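NEQ011 (Nanoarchaeum equitans Kin4-M, PDB 6GQ8) is a superoxide reductase of the desulfoferrodoxin family that binds iron and probably reduces superoxide anion. Local coordinates at residues 92-97 with 102-107. Numbering follows the deposited sequence.
With FE (Fe (III) ion), chain E.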
ATOM      1  N   ILE A  92     -10.964   7.023 -12.562  1.00 40.85           N
ATOM      2  CA  ILE A  92     -11.081   7.853 -11.371  1.00 39.87           C
ATOM      3  C   ILE A  92      -9.745   7.825 -10.646  1.00 36.24           C
ATOM      4  O   ILE A  92      -9.256   6.750 -10.277  1.00 36.86           O
ATOM      5  CB  ILE A  92     -12.215   7.382 -10.445  1.00 39.89           C
ATOM      6  CG1 ILE A  92     -13.549   7.365 -11.199  1.00 41.42           C
ATOM      7  CG2 ILE A  92     -12.308   8.274  -9.216  1.00 42.81           C
ATOM      8  CD1 ILE A  92     -14.687   6.724 -10.430  1.00 43.24           C
ATOM      9  N   ALA A  93      -9.148   8.997 -10.459  1.00 38.63           N
ATOM     10  CA  ALA A  93      -7.899   9.133  -9.727  1.00 33.24           C
ATOM     11  C   ALA A  93      -8.176   9.855  -8.419  1.00 32.87           C
ATOM     12  O   ALA A  93      -8.852  10.889  -8.408  1.00 33.42           O
ATOM     13  CB  ALA A  93      -6.853   9.893 -10.544  1.00 37.49           C
ATOM     14  N   ILE A  94      -7.653   9.309  -7.327  1.00 32.24           N
ATOM     15  CA  ILE A  94      -7.779   9.896  -6.000  1.00 34.08           C
ATOM     16  C   ILE A  94      -6.374  10.068  -5.452  1.00 32.41           C
ATOM     17  O   ILE A  94      -5.615   9.097  -5.367  1.00 33.68           O
ATOM     18  CB  ILE A  94      -8.628   9.021  -5.065  1.00 34.05           C
ATOM     19  CG1 ILE A  94     -10.054   8.884  -5.606  1.00 39.67           C
ATOM     20  CG2 ILE A  94      -8.631   9.591  -3.651  1.00 36.36           C
ATOM     21  CD1 ILE A  94     -10.979   8.104  -4.693  1.00 42.53           C
ATOM     22  N   SER A  95      -6.028  11.297  -5.085  1.00 33.22           N
ATOM     23  CA  SER A  95      -4.709  11.609  -4.561  1.00 31.71           C
ATOM     24  C   SER A  95      -4.844  12.215  -3.171  1.00 32.79           C
ATOM     25  O   SER A  95      -5.872  12.810  -2.833  1.00 35.22           O
ATOM     26  CB  SER A  95      -3.960  12.575  -5.483  1.00 29.03           C
ATOM     27  OG  SER A  95      -4.658  13.801  -5.591  1.00 37.44           O
ATOM     28  N   TYR A  96      -3.792  12.069  -2.370  1.00 30.09           N
ATOM     29  CA  TYR A  96      -3.805  12.505  -0.980  1.00 31.43           C
ATOM     30  C   TYR A  96      -2.627  13.424  -0.712  1.00 32.09           C
ATOM     31  O   TYR A  96      -1.480  13.074  -1.012  1.00 28.87           O
ATOM     32  CB  TYR A  96      -3.758  11.313  -0.020  1.00 27.52           C
ATOM     33  CG  TYR A  96      -3.602  11.707   1.436  1.00 27.05           C
ATOM     34  CD1 TYR A  96      -4.647  12.297   2.130  1.00 32.99           C
ATOM     35  CD2 TYR A  96      -2.416  11.472   2.116  1.00 26.51           C
ATOM     36  CE1 TYR A  96      -4.515  12.653   3.463  1.00 29.11           C
ATOM     37  CE2 TYR A  96      -2.273  11.827   3.448  1.00 27.13           C
ATOM     38  CZ  TYR A  96      -3.327  12.417   4.115  1.00 28.38           C
ATOM     39  OH  TYR A  96      -3.191  12.772   5.441  1.00 29.33           O
ATOM     40  N   CYS A  97      -2.916  14.595  -0.156  1.00 32.90           N
ATOM     41  CA  CYS A  97      -1.906  15.519   0.334  1.00 31.91           C
ATOM     42  C   CYS A  97      -1.929  15.510   1.856  1.00 33.05           C
ATOM     43  O   CYS A  97      -3.004  15.488   2.465  1.00 31.60           O
ATOM     44  CB  CYS A  97      -2.147  16.936  -0.192  1.00 33.42           C
ATOM     45  SG  CYS A  97      -1.140  18.204   0.604  1.00 36.54           S
ATOM     46  N   LEU A 102      -7.945  14.927   0.429  1.00 35.22           N
ATOM     47  CA  LEU A 102      -8.095  14.067  -0.735  1.00 34.12           C
ATOM     48  C   LEU A 102      -8.712  14.834  -1.899  1.00 36.10           C
ATOM     49  O   LEU A 102      -9.570  15.701  -1.712  1.00 38.89           O
ATOM     50  CB  LEU A 102      -8.961  12.851  -0.400  1.00 36.58           C
ATOM     51  CG  LEU A 102      -8.390  11.932   0.680  1.00 40.85           C
ATOM     52  CD1 LEU A 102      -9.498  11.228   1.447  1.00 46.30           C
ATOM     53  CD2 LEU A 102      -7.461  10.920   0.044  1.00 39.46           C
ATOM     54  N   TRP A 103      -8.278  14.482  -3.109  1.00 34.35           N
ATOM     55  CA  TRP A 103      -8.713  15.140  -4.332  1.00 37.65           C
ATOM     56  C   TRP A 103      -9.015  14.088  -5.390  1.00 38.41           C
ATOM     57  O   TRP A 103      -8.295  13.093  -5.505  1.00 39.17           O
ATOM     58  CB  TRP A 103      -7.646  16.114  -4.843  1.00 37.85           C
ATOM     59  CG  TRP A 103      -7.293  17.186  -3.857  1.00 39.67           C
ATOM     60  CD1 TRP A 103      -6.454  17.073  -2.786  1.00 37.24           C
ATOM     61  CD2 TRP A 103      -7.762  18.539  -3.860  1.00 44.59           C
ATOM     62  NE1 TRP A 103      -6.378  18.272  -2.118  1.00 40.79           N
ATOM     63  CE2 TRP A 103      -7.174  19.187  -2.757  1.00 44.91           C
ATOM     64  CE3 TRP A 103      -8.625  19.263  -4.688  1.00 48.72           C
ATOM     65  CZ2 TRP A 103      -7.414  20.527  -2.464  1.00 49.57           C
ATOM     66  CZ3 TRP A 103      -8.867  20.591  -4.392  1.00 52.87           C
ATOM     67  CH2 TRP A 103      -8.263  21.209  -3.290  1.00 53.81           C
ATOM     68  N   LYS A 104     -10.073  14.319  -6.166  1.00 38.68           N
ATOM     69  CA  LYS A 104     -10.566  13.358  -7.144  1.00 37.72           C
ATOM     70  C   LYS A 104     -10.609  13.981  -8.532  1.00 44.23           C
ATOM     71  O   LYS A 104     -10.913  15.170  -8.683  1.00 41.95           O
ATOM     72  CB  LYS A 104     -11.970  12.858  -6.776  1.00 41.15           C
ATOM     73  CG  LYS A 104     -12.497  11.760  -7.691  1.00 45.22           C
ATOM     74  CD  LYS A 104     -13.880  11.288  -7.278  1.00 49.21           C
ATOM     75  CE  LYS A 104     -14.950  12.228  -7.810  1.00 55.34           C
ATOM     76  NZ  LYS A 104     -16.316  11.638  -7.741  1.00 62.39           N
ATOM     77  N   THR A 105     -10.303  13.167  -9.542  1.00 43.97           N
ATOM     78  CA  THR A 105     -10.454  13.537 -10.942  1.00 47.25           C
ATOM     79  C   THR A 105     -11.032  12.352 -11.701  1.00 44.97           C
ATOM     80  O   THR A 105     -10.631  11.207 -11.476  1.00 42.97           O
ATOM     81  CB  THR A 105      -9.114  13.956 -11.565  1.00 49.54           C
ATOM     82  OG1 THR A 105      -8.640  15.151 -10.932  1.00 53.29           O
ATOM     83  CG2 THR A 105      -9.255  14.200 -13.064  1.00 51.92           C
ATOM     84  N   GLU A 106     -11.973  12.631 -12.601  1.00 46.25           N
ATOM     85  CA  GLU A 106     -12.579  11.615 -13.448  1.00 49.78           C
ATOM     86  C   GLU A 106     -12.277  11.932 -14.904  1.00 51.08           C
ATOM     87  O   GLU A 106     -12.244  13.103 -15.298  1.00 53.25           O
ATOM     88  CB  GLU A 106     -14.095  11.536 -13.229  1.00 54.75           C
ATOM     89  CG  GLU A 106     -14.500  11.119 -11.824  1.00 57.58           C
ATOM     90  CD  GLU A 106     -16.001  11.171 -11.602  1.00 66.52           C
ATOM     91  OE1 GLU A 106     -16.740  11.490 -12.558  1.00 71.05           O
ATOM     92  OE2 GLU A 106     -16.441  10.890 -10.468  1.00 69.56           O
ATOM     93  N   LYS A 107     -12.050  10.889 -15.699  1.00 48.39           N
ATOM     94  CA  LYS A 107     -11.825  11.051 -17.128  1.00 52.33           C
ATOM     95  C   LYS A 107     -12.508   9.915 -17.873  1.00 55.21           C
ATOM     96  O   LYS A 107     -12.286   8.742 -17.557  1.00 53.99           O
ATOM     97  CB  LYS A 107     -10.327  11.070 -17.449  1.00 53.73           C
ATOM     98  CG  LYS A 107      -9.992  11.521 -18.860  1.00 57.14           C
ATOM     99  CD  LYS A 107      -8.489  11.576 -19.060  1.00 58.46           C
ATOM    100  CE  LYS A 107      -8.129  12.272 -20.358  1.00 63.06           C
ATOM    101  NZ  LYS A 107      -8.670  13.658 -20.394  1.00 66.99           N
TER
HETATM  102 FE    FE E 201      -1.044  20.490  -0.337  1.00 41.20          FE
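K104 does two jobs: its aliphatic chain lies across I92 of the partner strand, and its NZ pairs with E106 of its own strand. I92 CG2 touches K104 CG at 3.8 Å, and I92 CG1 runs alongside E106 CG at 3.9 Å. K104 CG is anti to the backbone N (chi1 -175°), and a bend at chi3 (82°) brings NZ to E106 OE2 at 2.8 Å. NZ meets that oxygen on its anti side, 31° out of the carboxylate plane. K90 forms a second salt bridge to E106 through OE1. With an alanine in place of K104, E106 OE2 would probably lose this charged mate, and I92 CG2 its contact with the lysine CG and CD.

The strands form an antiparallel beta hairpin. A93 pairs with T105, and S95 with W103, each through two backbone hydrogen bonds. A93 N to T105 O is the straightest (2.8 Å). Further along the face of I92 and K104, L102 CD2 packs on Y96 CB at 3.7 Å and I94 CG2 at 4.1 Å. Y96 OH is hydrogen-bonded to H59 N of the second subunit. On the other face, W103 stacks on the iron ligand H10.

C97 ends the first strand and binds iron through SG at 2.5 Å, with H10, H35, H41 and H100 completing the site. The four backbone bonds fix the register of the strands. C97 lies two residues beyond the S95-W103 pair, so the hairpin is likely to help position both C97 and H10, while the K104-E106 salt bridge lies toward the other end.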